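PDB 3B40: probable dipeptidase from Pseudomonas aeruginosa, which probably hydrolyses dipeptides with the help of bound metal ions, as a TIM-barrel enzyme of peptidase family M19. Local coordinates for residues Leu279-Ala284 and Leu327-Lys332; Phe180-Pro185 and Ile307-Pro312; Ile97-Leu102 and Ala154-Arg159. The protein carries 11 engineered substitutions. All blocks are in the same frame, centred on the assembly; numbering follows the deposited sequence.

Interaction 1 of 3, residues Leu279-Ala284 and Leu327-Lys332; sequences LDKLDA and LEEEPK. Engineered in segment 279-284: Asp283 (natural residue Asn).
A salt bridge on the solvent side, with a leucine pair beneath it, joins the middle of helix 276-288 to the end of helix 313-328 and the residues that follow, near the periphery of the molecule. Lys281 reaches out from the first helix so that its NZ comes to 3.2 Å from OE1 of Glu329. The bond is weak as a hydrogen bond and one-sided: OE2 of Glu329 stays 4.0 Å from the same NZ of Lys281. The two side chains cross at about a right angle, the lysine bending at its third torsion (chi3 -143°) while the glutamate runs extended beyond CG, and the ammonium also lies near the glutamate's CB. On the buried side, Leu282 CD1 meets Leu327 CD2 at 4.3 Å, one methyl against another. Leu282 is embedded further by Leu323 and Ile326 of helix 313-328 and by Leu274 and Leu294 of the flanking loops. Both helices belong to a long, strandless excursion between strands 261-265 and 354-357, which are parallel neighbours in the barrel; the contact therefore lies inside an enlarged beta-alpha-beta crossover. The chain then turns, Glu330 N bonding back to Leu327 O, and the carboxylate of Glu330 swings toward the start of helix 276-288, where its OE1 accepts hydrogen bonds from the hydroxyls of Ser275 and Thr278.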
ATOM      1  N   LEU A 279      10.839 -20.010  10.332  1.00 23.63           N
ATOM      2  CA  LEU A 279      10.400 -19.957  11.734  1.00 23.68           C
ATOM      3  C   LEU A 279      11.454 -20.491  12.706  1.00 24.31           C
ATOM      4  O   LEU A 279      11.713 -19.876  13.733  1.00 24.53           O
ATOM      5  CB  LEU A 279       9.060 -20.686  11.937  1.00 23.49           C
ATOM      6  CG  LEU A 279       7.853 -20.144  11.146  1.00 23.62           C
ATOM      7  CD1 LEU A 279       6.624 -20.993  11.378  1.00 23.91           C
ATOM      8  CD2 LEU A 279       7.579 -18.686  11.491  1.00 23.56           C
ATOM      9  N   ASP A 280      12.056 -21.630  12.371  1.00 25.02           N
ATOM     10  CA  ASP A 280      13.174 -22.188  13.140  1.00 25.40           C
ATOM     11  C   ASP A 280      14.332 -21.193  13.258  1.00 24.98           C
ATOM     12  O   ASP A 280      14.843 -20.939  14.346  1.00 25.00           O
ATOM     13  CB  ASP A 280      13.653 -23.487  12.498  1.00 26.59           C
ATOM     14  CG  ASP A 280      12.692 -24.637  12.715  1.00 28.57           C
ATOM     15  OD1 ASP A 280      11.827 -24.541  13.614  1.00 32.42           O
ATOM     16  OD2 ASP A 280      12.808 -25.650  11.987  1.00 33.52           O
ATOM     17  N   LYS A 281      14.714 -20.596  12.136  1.00 24.82           N
ATOM     18  CA  LYS A 281      15.735 -19.546  12.138  1.00 23.70           C
ATOM     19  C   LYS A 281      15.355 -18.361  13.040  1.00 23.55           C
ATOM     20  O   LYS A 281      16.177 -17.869  13.833  1.00 22.43           O
ATOM     21  CB  LYS A 281      15.987 -19.068  10.705  1.00 23.45           C
ATOM     22  CG  LYS A 281      16.827 -20.033   9.874  1.00 26.27           C
ATOM     23  CD  LYS A 281      17.165 -19.412   8.531  1.00 28.62           C
ATOM     24  CE  LYS A 281      17.167 -20.436   7.399  1.00 32.06           C
ATOM     25  NZ  LYS A 281      16.931 -19.737   6.076  1.00 35.59           N
ATOM     26  N   LEU A 282      14.113 -17.883  12.917  1.00 22.95           N
ATOM     27  CA  LEU A 282      13.676 -16.773  13.767  1.00 22.84           C
ATOM     28  C   LEU A 282      13.708 -17.149  15.242  1.00 23.01           C
ATOM     29  O   LEU A 282      14.167 -16.359  16.060  1.00 23.37           O
ATOM     30  CB  LEU A 282      12.282 -16.284  13.383  1.00 23.11           C
ATOM     31  CG  LEU A 282      12.200 -15.614  12.026  1.00 21.94           C
ATOM     32  CD1 LEU A 282      10.781 -15.582  11.532  1.00 20.73           C
ATOM     33  CD2 LEU A 282      12.843 -14.202  12.051  1.00 22.61           C
ATOM     34  N   ASP A 283      13.224 -18.341  15.579  1.00 22.70           N
ATOM     35  CA  ASP A 283      13.230 -18.770  16.993  1.00 23.87           C
ATOM     36  C   ASP A 283      14.631 -18.841  17.618  1.00 24.10           C
ATOM     37  O   ASP A 283      14.832 -18.395  18.763  1.00 24.80           O
ATOM     38  CB  ASP A 283      12.441 -20.077  17.178  1.00 24.07           C
ATOM     39  CG  ASP A 283      10.932 -19.835  17.353  1.00 24.72           C
ATOM     40  OD1 ASP A 283      10.503 -18.665  17.552  1.00 23.25           O
ATOM     41  OD2 ASP A 283      10.170 -20.828  17.326  1.00 25.35           O
ATOM     42  N   ALA A 284      15.609 -19.336  16.854  1.00 24.45           N
ATOM     43  CA  ALA A 284      17.004 -19.353  17.326  1.00 24.61           C
ATOM     44  C   ALA A 284      17.489 -17.935  17.587  1.00 24.71           C
ATOM     45  O   ALA A 284      18.173 -17.693  18.579  1.00 24.84           O
ATOM     46  CB  ALA A 284      17.924 -20.067  16.324  1.00 25.43           C
ATOM     47  N   LEU A 327      14.293 -13.104   6.908  1.00 23.31           N
ATOM     48  CA  LEU A 327      13.065 -12.931   6.131  1.00 22.92           C
ATOM     49  C   LEU A 327      13.375 -12.902   4.643  1.00 24.14           C
ATOM     50  O   LEU A 327      12.615 -13.461   3.828  1.00 23.08           O
ATOM     51  CB  LEU A 327      12.329 -11.649   6.541  1.00 22.71           C
ATOM     52  CG  LEU A 327      11.700 -11.634   7.940  1.00 21.69           C
ATOM     53  CD1 LEU A 327      10.914 -10.357   8.142  1.00 21.98           C
ATOM     54  CD2 LEU A 327      10.799 -12.840   8.202  1.00 19.61           C
ATOM     55  N   GLU A 328      14.506 -12.267   4.294  1.00 25.13           N
ATOM     56  CA  GLU A 328      14.965 -12.189   2.910  1.00 26.53           C
ATOM     57  C   GLU A 328      15.193 -13.575   2.298  1.00 26.33           C
ATOM     58  O   GLU A 328      15.100 -13.725   1.085  1.00 27.00           O
ATOM     59  CB  GLU A 328      16.214 -11.294   2.776  1.00 27.31           C
ATOM     60  CG  GLU A 328      15.902  -9.869   2.265  1.00 31.80           C
ATOM     61  CD  GLU A 328      16.215  -8.749   3.279  1.00 38.99           C
ATOM     62  OE1 GLU A 328      17.329  -8.773   3.867  1.00 40.97           O
ATOM     63  OE2 GLU A 328      15.359  -7.822   3.462  1.00 40.74           O
ATOM     64  N   GLU A 329      15.423 -14.589   3.134  1.00 25.92           N
ATOM     65  CA  GLU A 329      15.687 -15.959   2.665  1.00 26.20           C
ATOM     66  C   GLU A 329      14.429 -16.808   2.484  1.00 25.07           C
ATOM     67  O   GLU A 329      14.497 -17.919   1.930  1.00 24.72           O
ATOM     68  CB  GLU A 329      16.622 -16.707   3.624  1.00 25.76           C
ATOM     69  CG  GLU A 329      18.018 -16.127   3.815  1.00 28.12           C
ATOM     70  CD  GLU A 329      18.817 -16.899   4.889  1.00 29.91           C
ATOM     71  OE1 GLU A 329      19.207 -18.062   4.611  1.00 36.18           O
ATOM     72  OE2 GLU A 329      19.058 -16.358   6.003  1.00 33.43           O
ATOM     73  N   GLU A 330      13.296 -16.331   2.996  1.00 23.65           N
ATOM     74  CA  GLU A 330      12.036 -17.046   2.817  1.00 22.63           C
ATOM     75  C   GLU A 330      11.755 -17.138   1.321  1.00 22.11           C
ATOM     76  O   GLU A 330      11.727 -16.099   0.643  1.00 21.58           O
ATOM     77  CB  GLU A 330      10.885 -16.308   3.527  1.00 22.03           C
ATOM     78  CG  GLU A 330       9.483 -16.919   3.300  1.00 22.48           C
ATOM     79  CD  GLU A 330       9.268 -18.300   3.899  1.00 23.51           C
ATOM     80  OE1 GLU A 330      10.232 -18.940   4.389  1.00 25.53           O
ATOM     81  OE2 GLU A 330       8.111 -18.773   3.873  1.00 24.42           O
ATOM     82  N   PRO A 331      11.610 -18.367   0.782  1.00 21.75           N
ATOM     83  CA  PRO A 331      11.144 -18.478  -0.618  1.00 21.25           C
ATOM     84  C   PRO A 331       9.885 -17.613  -0.857  1.00 21.28           C
ATOM     85  O   PRO A 331       8.942 -17.698  -0.081  1.00 21.45           O
ATOM     86  CB  PRO A 331      10.810 -19.975  -0.758  1.00 21.17           C
ATOM     87  CG  PRO A 331      11.839 -20.640   0.183  1.00 21.99           C
ATOM     88  CD  PRO A 331      11.885 -19.689   1.386  1.00 21.83           C
ATOM     89  N   LYS A 332       9.868 -16.810  -1.926  1.00 20.64           N
ATOM     90  CA  LYS A 332       8.733 -15.894  -2.210  1.00 20.60           C
ATOM     91  C   LYS A 332       7.444 -16.586  -2.649  1.00 20.05           C
ATOM     92  O   LYS A 332       7.464 -17.434  -3.562  1.00 19.09           O
ATOM     93  CB  LYS A 332       9.087 -14.938  -3.350  1.00 20.61           C
ATOM     94  CG  LYS A 332       9.560 -13.528  -3.011  1.00 21.41           C
ATOM     95  CD  LYS A 332       9.873 -12.813  -4.338  1.00 21.97           C
ATOM     96  CE  LYS A 332      10.492 -11.424  -4.150  1.00 24.38           C
ATOM     97  NZ  LYS A 332      10.984 -11.178  -2.762  1.00 25.81           N
TER

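Interaction 2 of 3, residues Phe180-Pro185 and Ile307-Pro312. Engineered in segment 180-185: Ser184 (natural residue Thr), Pro185 (natural residue Ala).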
ATOM      1  N   PHE A 180      10.139   0.025  19.029  1.00 17.86           N
ATOM      2  CA  PHE A 180      11.184   1.050  18.837  1.00 18.10           C
ATOM      3  C   PHE A 180      10.696   2.513  19.005  1.00 17.17           C
ATOM      4  O   PHE A 180      11.490   3.398  19.370  1.00 16.99           O
ATOM      5  CB  PHE A 180      11.839   0.861  17.466  1.00 18.81           C
ATOM      6  CG  PHE A 180      13.140   1.604  17.307  1.00 19.98           C
ATOM      7  CD1 PHE A 180      14.272   1.219  18.033  1.00 21.44           C
ATOM      8  CD2 PHE A 180      13.241   2.657  16.407  1.00 21.09           C
ATOM      9  CE1 PHE A 180      15.511   1.910  17.892  1.00 23.04           C
ATOM     10  CE2 PHE A 180      14.466   3.357  16.256  1.00 23.31           C
ATOM     11  CZ  PHE A 180      15.598   2.974  16.989  1.00 21.35           C
ATOM     12  N   PHE A 181       9.410   2.770  18.734  1.00 15.85           N
ATOM     13  CA  PHE A 181       8.790   4.107  18.935  1.00 15.59           C
ATOM     14  C   PHE A 181       8.119   4.234  20.322  1.00 15.21           C
ATOM     15  O   PHE A 181       7.403   5.204  20.601  1.00 15.53           O
ATOM     16  CB  PHE A 181       7.713   4.355  17.866  1.00 16.07           C
ATOM     17  CG  PHE A 181       8.238   4.432  16.444  1.00 18.10           C
ATOM     18  CD1 PHE A 181       9.603   4.611  16.187  1.00 19.28           C
ATOM     19  CD2 PHE A 181       7.339   4.386  15.358  1.00 20.04           C
ATOM     20  CE1 PHE A 181      10.070   4.688  14.853  1.00 22.30           C
ATOM     21  CE2 PHE A 181       7.787   4.464  14.038  1.00 19.78           C
ATOM     22  CZ  PHE A 181       9.161   4.616  13.782  1.00 18.57           C
ATOM     23  N   ASN A 182       8.313   3.211  21.145  1.00 15.45           N
ATOM     24  CA  ASN A 182       7.668   3.041  22.464  1.00 15.40           C
ATOM     25  C   ASN A 182       6.135   2.957  22.336  1.00 15.23           C
ATOM     26  O   ASN A 182       5.402   3.379  23.216  1.00 14.92           O
ATOM     27  CB  ASN A 182       8.138   4.134  23.460  1.00 14.77           C
ATOM     28  CG  ASN A 182       7.708   3.845  24.898  1.00 15.82           C
ATOM     29  OD1 ASN A 182       7.682   2.690  25.316  1.00 17.07           O
ATOM     30  ND2 ASN A 182       7.348   4.899  25.652  1.00 16.43           N
ATOM     31  N   ASP A 183       5.653   2.389  21.233  1.00 15.83           N
ATOM     32  CA  ASP A 183       4.201   2.306  20.960  1.00 16.11           C
ATOM     33  C   ASP A 183       3.505   1.330  21.905  1.00 16.86           C
ATOM     34  O   ASP A 183       4.079   0.289  22.263  1.00 17.05           O
ATOM     35  CB  ASP A 183       3.944   1.832  19.523  1.00 16.04           C
ATOM     36  CG  ASP A 183       4.142   2.921  18.486  1.00 17.43           C
ATOM     37  OD1 ASP A 183       4.369   4.094  18.850  1.00 19.82           O
ATOM     38  OD2 ASP A 183       4.027   2.611  17.276  1.00 19.16           O
ATOM     39  N   SER A 184       2.270   1.643  22.293  1.00 16.61           N
ATOM     40  CA  SER A 184       1.391   0.653  22.918  1.00 17.12           C
ATOM     41  C   SER A 184       0.259   0.298  21.959  1.00 17.43           C
ATOM     42  O   SER A 184      -0.288   1.194  21.298  1.00 18.03           O
ATOM     43  CB  SER A 184       0.807   1.193  24.247  1.00 17.45           C
ATOM     44  OG  SER A 184       1.792   1.121  25.271  1.00 16.63           O
ATOM     45  N   PRO A 185      -0.128  -0.989  21.898  1.00 17.35           N
ATOM     46  CA  PRO A 185      -1.208  -1.385  20.982  1.00 17.73           C
ATOM     47  C   PRO A 185      -2.501  -0.621  21.296  1.00 18.03           C
ATOM     48  O   PRO A 185      -2.830  -0.399  22.468  1.00 17.55           O
ATOM     49  CB  PRO A 185      -1.382  -2.890  21.267  1.00 17.76           C
ATOM     50  CG  PRO A 185      -0.776  -3.083  22.623  1.00 17.18           C
ATOM     51  CD  PRO A 185       0.366  -2.136  22.684  1.00 17.07           C
ATOM     52  N   ILE A 307       8.641  -5.531  24.854  1.00 15.75           N
ATOM     53  CA  ILE A 307       9.850  -5.333  25.681  1.00 16.15           C
ATOM     54  C   ILE A 307      10.992  -4.669  24.899  1.00 16.20           C
ATOM     55  O   ILE A 307      11.856  -4.041  25.497  1.00 16.27           O
ATOM     56  CB  ILE A 307      10.331  -6.683  26.308  1.00 16.79           C
ATOM     57  CG1 ILE A 307      11.369  -6.473  27.426  1.00 16.76           C
ATOM     58  CG2 ILE A 307      10.888  -7.598  25.234  1.00 13.91           C
ATOM     59  CD1 ILE A 307      10.872  -5.768  28.602  1.00 17.14           C
ATOM     60  N   ILE A 308      10.968  -4.765  23.562  1.00 16.40           N
ATOM     61  CA  ILE A 308      12.044  -4.176  22.722  1.00 15.58           C
ATOM     62  C   ILE A 308      12.172  -2.660  23.008  1.00 16.13           C
ATOM     63  O   ILE A 308      13.226  -2.057  22.803  1.00 16.93           O
ATOM     64  CB  ILE A 308      11.831  -4.520  21.207  1.00 15.53           C
ATOM     65  CG1 ILE A 308      12.044  -6.032  20.962  1.00 15.74           C
ATOM     66  CG2 ILE A 308      12.727  -3.656  20.315  1.00 16.13           C
ATOM     67  CD1 ILE A 308      11.660  -6.539  19.568  1.00 15.91           C
ATOM     68  N   THR A 309      11.137  -2.038  23.565  1.00 14.94           N
ATOM     69  CA  THR A 309      11.247  -0.599  23.865  1.00 14.75           C
ATOM     70  C   THR A 309      12.392  -0.236  24.848  1.00 14.49           C
ATOM     71  O   THR A 309      12.913   0.893  24.808  1.00 13.21           O
ATOM     72  CB  THR A 309       9.920   0.016  24.395  1.00 15.06           C
ATOM     73  OG1 THR A 309      10.046   1.455  24.430  1.00 14.72           O
ATOM     74  CG2 THR A 309       9.584  -0.503  25.806  1.00 14.66           C
ATOM     75  N   ILE A 310      12.788  -1.186  25.700  1.00 14.84           N
ATOM     76  CA  ILE A 310      13.886  -0.941  26.681  1.00 16.03           C
ATOM     77  C   ILE A 310      15.302  -1.231  26.158  1.00 16.91           C
ATOM     78  O   ILE A 310      16.290  -0.878  26.819  1.00 17.00           O
ATOM     79  CB  ILE A 310      13.675  -1.671  28.054  1.00 15.31           C
ATOM     80  CG1 ILE A 310      13.878  -3.192  27.913  1.00 17.71           C
ATOM     81  CG2 ILE A 310      12.270  -1.405  28.580  1.00 14.59           C
ATOM     82  CD1 ILE A 310      14.191  -3.919  29.236  1.00 16.93           C
ATOM     83  N   TRP A 311      15.407  -1.834  24.976  1.00 17.62           N
ATOM     84  CA  TRP A 311      16.697  -2.130  24.349  1.00 18.04           C
ATOM     85  C   TRP A 311      17.516  -0.891  23.935  1.00 18.83           C
ATOM     86  O   TRP A 311      16.975   0.081  23.383  1.00 19.14           O
ATOM     87  CB  TRP A 311      16.488  -2.968  23.088  1.00 18.62           C
ATOM     88  CG  TRP A 311      16.045  -4.375  23.318  1.00 17.65           C
ATOM     89  CD1 TRP A 311      15.655  -4.934  24.502  1.00 17.40           C
ATOM     90  CD2 TRP A 311      15.932  -5.407  22.330  1.00 19.80           C
ATOM     91  NE1 TRP A 311      15.313  -6.250  24.310  1.00 17.38           N
ATOM     92  CE2 TRP A 311      15.496  -6.572  22.992  1.00 19.20           C
ATOM     93  CE3 TRP A 311      16.188  -5.467  20.949  1.00 20.44           C
ATOM     94  CZ2 TRP A 311      15.278  -7.778  22.318  1.00 20.48           C
ATOM     95  CZ3 TRP A 311      15.989  -6.669  20.285  1.00 18.24           C
ATOM     96  CH2 TRP A 311      15.538  -7.798  20.961  1.00 20.15           C
ATOM     97  N   PRO A 312      18.846  -0.949  24.127  1.00 19.41           N
ATOM     98  CA  PRO A 312      19.671   0.118  23.525  1.00 19.98           C
ATOM     99  C   PRO A 312      19.577   0.086  21.993  1.00 20.09           C
ATOM    100  O   PRO A 312      19.279  -0.954  21.424  1.00 19.63           O
ATOM    101  CB  PRO A 312      21.102  -0.214  23.992  1.00 20.33           C
ATOM    102  CG  PRO A 312      20.940  -1.171  25.196  1.00 19.58           C
ATOM    103  CD  PRO A 312      19.641  -1.937  24.885  1.00 19.01           C
TER
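Asn182 and Thr309 are the pair that touches here, and the chain from Phe180 onward shows how a loop can offer one polar side chain to a distant partner. Phe180, in a short 3-10 turn, points its CB away from segment 307-312; its ring is buried and stacks on Phe316 of helix 313-328. Phe181 likewise turns away and rests on Pro83. At Asn182 the backbone adopts left-handed helical angles (phi 61°), and the side chain, with CG anti to the backbone N, carries its amide to Thr309. The threonine hydroxyl donates to the amide oxygen, with OG1 and Asn182 OD1 2.8 Å apart. It approaches OD1 steeply, at a C=O...donor angle of 107°; the bond is short, yet the donor stands 42° above the carbonyl plane and not on a lone pair. Thr309 OG1 also lies 3.4 Å from Asn182 CB, alongside the chain rather than beyond its end. Next, Asp183 secures the loop to itself: OD2 accepts from the backbone N of both Asn168 and Leu178. The backbone carbonyl O of Ser184, an engineered residue, accepts from Asn168 ND2. Across the contact, Thr309 sits inside a 3-10 segment, spanned by the bond from Ile310 N to Ile307 O at 3.0 Å, that leads to Pro312, the N-cap of helix 313-328. The arrangement is a surface tie between two long connections of a TIM barrel, one after strand 160-162, the other within the excursion between strands 261-265 and 354-357.

Interaction 3 of 3, residues Ile97-Leu102 and Ala154-Arg159; sequences IRYKIL and AARGVR
A Schellman motif closes helix 148-155, and Arg156, at this helix end, lays its guanidinium over one face of the Tyr99 ring in a cation-pi contact. Arg156 CZ sits 4.1 Å from the centroid of the Tyr99 ring, only 13° off the normal. The guanidinium is not flat on the ring, however: the two planes are 55° apart, and one amino group dips in, with Arg156 NH2 at 3.2 Å from Tyr99 CD2. A bend at chi3 folds the arginine back over the tyrosine, while the carbonyl O of Arg156 comes up to the ring edge, in plane, 3.5 Å from Tyr99 CE1. A water then bridges the pair, 3.0 Å from Tyr99 OH and accepting from Arg156 NE. The guanidinium has stronger company in Glu96, three residues before Tyr99 on the same helix, which forms a salt bridge with NH1; Trp153 provides a second cation-pi partner. Both helices pack on the outer side of the barrel, where Tyr99 rests on Ile67 of strand 62-68 and Met135 of strand 131-138, and Val158 touches the same two residues. Gly157 allows the helix to stop: at its backbone angles (phi 124°) a CB would be jammed against the carbonyl O of Arg156. Its N bonds to Ala154 O, and Ala154 O also accepts from Arg159 NH1 at 2.8 Å. Arg159 NH1 also reaches Val158 O at 2.7 Å, both acceptors lying in the guanidinium plane, while NE of Arg159 donates to Tyr117 O.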
ATOM      1  N   ILE A  97      10.067  16.195  -0.793  1.00 17.70           N
ATOM      2  CA  ILE A  97      10.882  15.543  -1.801  1.00 17.81           C
ATOM      3  C   ILE A  97      10.011  14.747  -2.759  1.00 18.00           C
ATOM      4  O   ILE A  97      10.140  14.889  -3.982  1.00 17.51           O
ATOM      5  CB  ILE A  97      11.999  14.671  -1.155  1.00 18.34           C
ATOM      6  CG1 ILE A  97      13.026  15.604  -0.468  1.00 18.53           C
ATOM      7  CG2 ILE A  97      12.684  13.754  -2.219  1.00 18.12           C
ATOM      8  CD1 ILE A  97      14.085  14.912   0.289  1.00 22.02           C
ATOM      9  N   ARG A  98       9.105  13.934  -2.211  1.00 18.24           N
ATOM     10  CA  ARG A  98       8.240  13.084  -3.050  1.00 18.30           C
ATOM     11  C   ARG A  98       7.315  13.906  -3.950  1.00 19.23           C
ATOM     12  O   ARG A  98       7.129  13.581  -5.139  1.00 18.49           O
ATOM     13  CB  ARG A  98       7.521  12.034  -2.201  1.00 18.12           C
ATOM     14  CG  ARG A  98       8.484  10.911  -1.808  1.00 16.60           C
ATOM     15  CD  ARG A  98       7.897   9.926  -0.835  1.00 15.96           C
ATOM     16  NE  ARG A  98       8.687   8.703  -0.824  1.00 14.98           N
ATOM     17  CZ  ARG A  98       9.361   8.252   0.233  1.00 19.37           C
ATOM     18  NH1 ARG A  98      10.066   7.135   0.126  1.00 16.49           N
ATOM     19  NH2 ARG A  98       9.341   8.926   1.392  1.00 17.55           N
ATOM     20  N   TYR A  99       6.804  15.014  -3.410  1.00 19.49           N
ATOM     21  CA  TYR A  99       6.019  15.969  -4.204  1.00 20.13           C
ATOM     22  C   TYR A  99       6.813  16.577  -5.365  1.00 19.92           C
ATOM     23  O   TYR A  99       6.304  16.721  -6.474  1.00 20.35           O
ATOM     24  CB  TYR A  99       5.478  17.099  -3.304  1.00 21.53           C
ATOM     25  CG  TYR A  99       4.569  18.050  -4.049  1.00 22.41           C
ATOM     26  CD1 TYR A  99       3.247  17.701  -4.321  1.00 23.50           C
ATOM     27  CD2 TYR A  99       5.026  19.291  -4.486  1.00 23.32           C
ATOM     28  CE1 TYR A  99       2.400  18.570  -5.003  1.00 24.73           C
ATOM     29  CE2 TYR A  99       4.177  20.169  -5.190  1.00 24.45           C
ATOM     30  CZ  TYR A  99       2.878  19.788  -5.440  1.00 23.95           C
ATOM     31  OH  TYR A  99       2.029  20.625  -6.115  1.00 27.36           O
ATOM     32  N   LYS A 100       8.058  16.955  -5.108  1.00 19.96           N
ATOM     33  CA  LYS A 100       8.887  17.535  -6.162  1.00 20.50           C
ATOM     34  C   LYS A 100       9.224  16.507  -7.243  1.00 19.35           C
ATOM     35  O   LYS A 100       9.302  16.851  -8.423  1.00 18.41           O
ATOM     36  CB  LYS A 100      10.169  18.124  -5.587  1.00 21.16           C
ATOM     37  CG  LYS A 100      10.020  19.554  -5.068  1.00 25.25           C
ATOM     38  CD  LYS A 100      11.298  19.982  -4.333  1.00 30.40           C
ATOM     39  CE  LYS A 100      12.521  20.077  -5.284  1.00 33.10           C
ATOM     40  NZ  LYS A 100      12.882  21.479  -5.660  1.00 35.61           N
ATOM     41  N   ILE A 101       9.417  15.251  -6.842  1.00 18.30           N
ATOM     42  CA  ILE A 101       9.634  14.158  -7.814  1.00 18.66           C
ATOM     43  C   ILE A 101       8.455  14.006  -8.801  1.00 18.93           C
ATOM     44  O   ILE A 101       8.646  13.921 -10.044  1.00 19.69           O
ATOM     45  CB  ILE A 101       9.938  12.807  -7.101  1.00 18.69           C
ATOM     46  CG1 ILE A 101      11.308  12.862  -6.407  1.00 18.65           C
ATOM     47  CG2 ILE A 101       9.869  11.589  -8.108  1.00 18.32           C
ATOM     48  CD1 ILE A 101      11.647  11.577  -5.589  1.00 18.42           C
ATOM     49  N   LEU A 102       7.247  13.995  -8.250  1.00 18.64           N
ATOM     50  CA  LEU A 102       6.018  13.750  -9.012  1.00 19.18           C
ATOM     51  C   LEU A 102       5.680  14.880  -9.962  1.00 19.23           C
ATOM     52  O   LEU A 102       5.419  14.657 -11.139  1.00 20.34           O
ATOM     53  CB  LEU A 102       4.831  13.471  -8.073  1.00 18.24           C
ATOM     54  CG  LEU A 102       4.923  12.183  -7.228  1.00 20.28           C
ATOM     55  CD1 LEU A 102       3.759  12.078  -6.263  1.00 19.19           C
ATOM     56  CD2 LEU A 102       4.947  10.959  -8.165  1.00 17.41           C
ATOM     57  N   ALA A 154      -4.617  18.463  -0.466  1.00 17.61           N
ATOM     58  CA  ALA A 154      -5.663  18.292  -1.481  1.00 17.33           C
ATOM     59  C   ALA A 154      -5.515  19.331  -2.605  1.00 18.03           C
ATOM     60  O   ALA A 154      -5.594  18.990  -3.804  1.00 16.99           O
ATOM     61  CB  ALA A 154      -7.043  18.422  -0.832  1.00 17.71           C
ATOM     62  N   ALA A 155      -5.282  20.591  -2.220  1.00 17.82           N
ATOM     63  CA  ALA A 155      -5.136  21.688  -3.193  1.00 18.65           C
ATOM     64  C   ALA A 155      -3.943  21.467  -4.127  1.00 19.07           C
ATOM     65  O   ALA A 155      -3.989  21.826  -5.295  1.00 19.79           O
ATOM     66  CB  ALA A 155      -5.009  23.037  -2.471  1.00 18.28           C
ATOM     67  N   ARG A 156      -2.896  20.855  -3.599  1.00 18.75           N
ATOM     68  CA  ARG A 156      -1.696  20.512  -4.357  1.00 18.82           C
ATOM     69  C   ARG A 156      -1.829  19.232  -5.225  1.00 18.25           C
ATOM     70  O   ARG A 156      -0.939  18.926  -6.008  1.00 18.48           O
ATOM     71  CB  ARG A 156      -0.502  20.434  -3.391  1.00 18.64           C
ATOM     72  CG  ARG A 156      -0.294  21.779  -2.682  1.00 20.88           C
ATOM     73  CD  ARG A 156       0.734  21.709  -1.563  1.00 25.49           C
ATOM     74  NE  ARG A 156       2.080  21.643  -2.114  1.00 27.91           N
ATOM     75  CZ  ARG A 156       3.162  21.301  -1.429  1.00 30.13           C
ATOM     76  NH1 ARG A 156       3.066  20.972  -0.146  1.00 32.12           N
ATOM     77  NH2 ARG A 156       4.344  21.282  -2.034  1.00 30.20           N
ATOM     78  N   GLY A 157      -2.941  18.500  -5.116  1.00 17.12           N
ATOM     79  CA  GLY A 157      -3.113  17.305  -5.946  1.00 15.69           C
ATOM     80  C   GLY A 157      -3.374  15.972  -5.272  1.00 14.73           C
ATOM     81  O   GLY A 157      -3.671  14.969  -5.948  1.00 13.67           O
ATOM     82  N   VAL A 158      -3.307  15.928  -3.946  1.00 14.22           N
ATOM     83  CA  VAL A 158      -3.550  14.658  -3.250  1.00 14.31           C
ATOM     84  C   VAL A 158      -5.031  14.235  -3.402  1.00 14.73           C
ATOM     85  O   VAL A 158      -5.933  15.051  -3.221  1.00 14.54           O
ATOM     86  CB  VAL A 158      -3.098  14.720  -1.757  1.00 14.90           C
ATOM     87  CG1 VAL A 158      -3.707  13.558  -0.930  1.00 12.37           C
ATOM     88  CG2 VAL A 158      -1.587  14.719  -1.680  1.00 15.09           C
ATOM     89  N   ARG A 159      -5.270  12.982  -3.766  1.00 13.94           N
ATOM     90  CA  ARG A 159      -6.633  12.514  -3.989  1.00 13.42           C
ATOM     91  C   ARG A 159      -7.046  11.301  -3.136  1.00 13.79           C
ATOM     92  O   ARG A 159      -8.211  10.865  -3.185  1.00 13.89           O
ATOM     93  CB  ARG A 159      -6.850  12.258  -5.489  1.00 14.39           C
ATOM     94  CG  ARG A 159      -6.925  13.538  -6.332  1.00 13.17           C
ATOM     95  CD  ARG A 159      -8.112  14.397  -5.949  1.00 10.89           C
ATOM     96  NE  ARG A 159      -8.116  15.694  -6.625  1.00 14.40           N
ATOM     97  CZ  ARG A 159      -7.520  16.814  -6.203  1.00 14.97           C
ATOM     98  NH1 ARG A 159      -6.799  16.859  -5.084  1.00 13.59           N
ATOM     99  NH2 ARG A 159      -7.636  17.905  -6.941  1.00 14.80           N
TER
HETATM  100  O   HOH W   1       2.516  23.299  -4.819  1.00 48.36           O

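None of the three contacts is a core contact, but they differ in depth. Interaction 1 is partly buried, since one leucine backs its salt bridge; interactions 2 and 3 lie at the surface. Interactions 1 and 2 share an element: segment 307-312 leads into helix 313-328, and segment 327-332 leaves it, so the helix is tied near both ends, first to a loop and then to helix 276-288. Interaction 3 stands apart, on the opposite side of the chain's centre from interaction 1, against barrel strands. The chemistry follows: paired charges over methyls where one helix meets the end of another, one neutral hydrogen bond between loops, and a cation on an aromatic face beside the barrel wall.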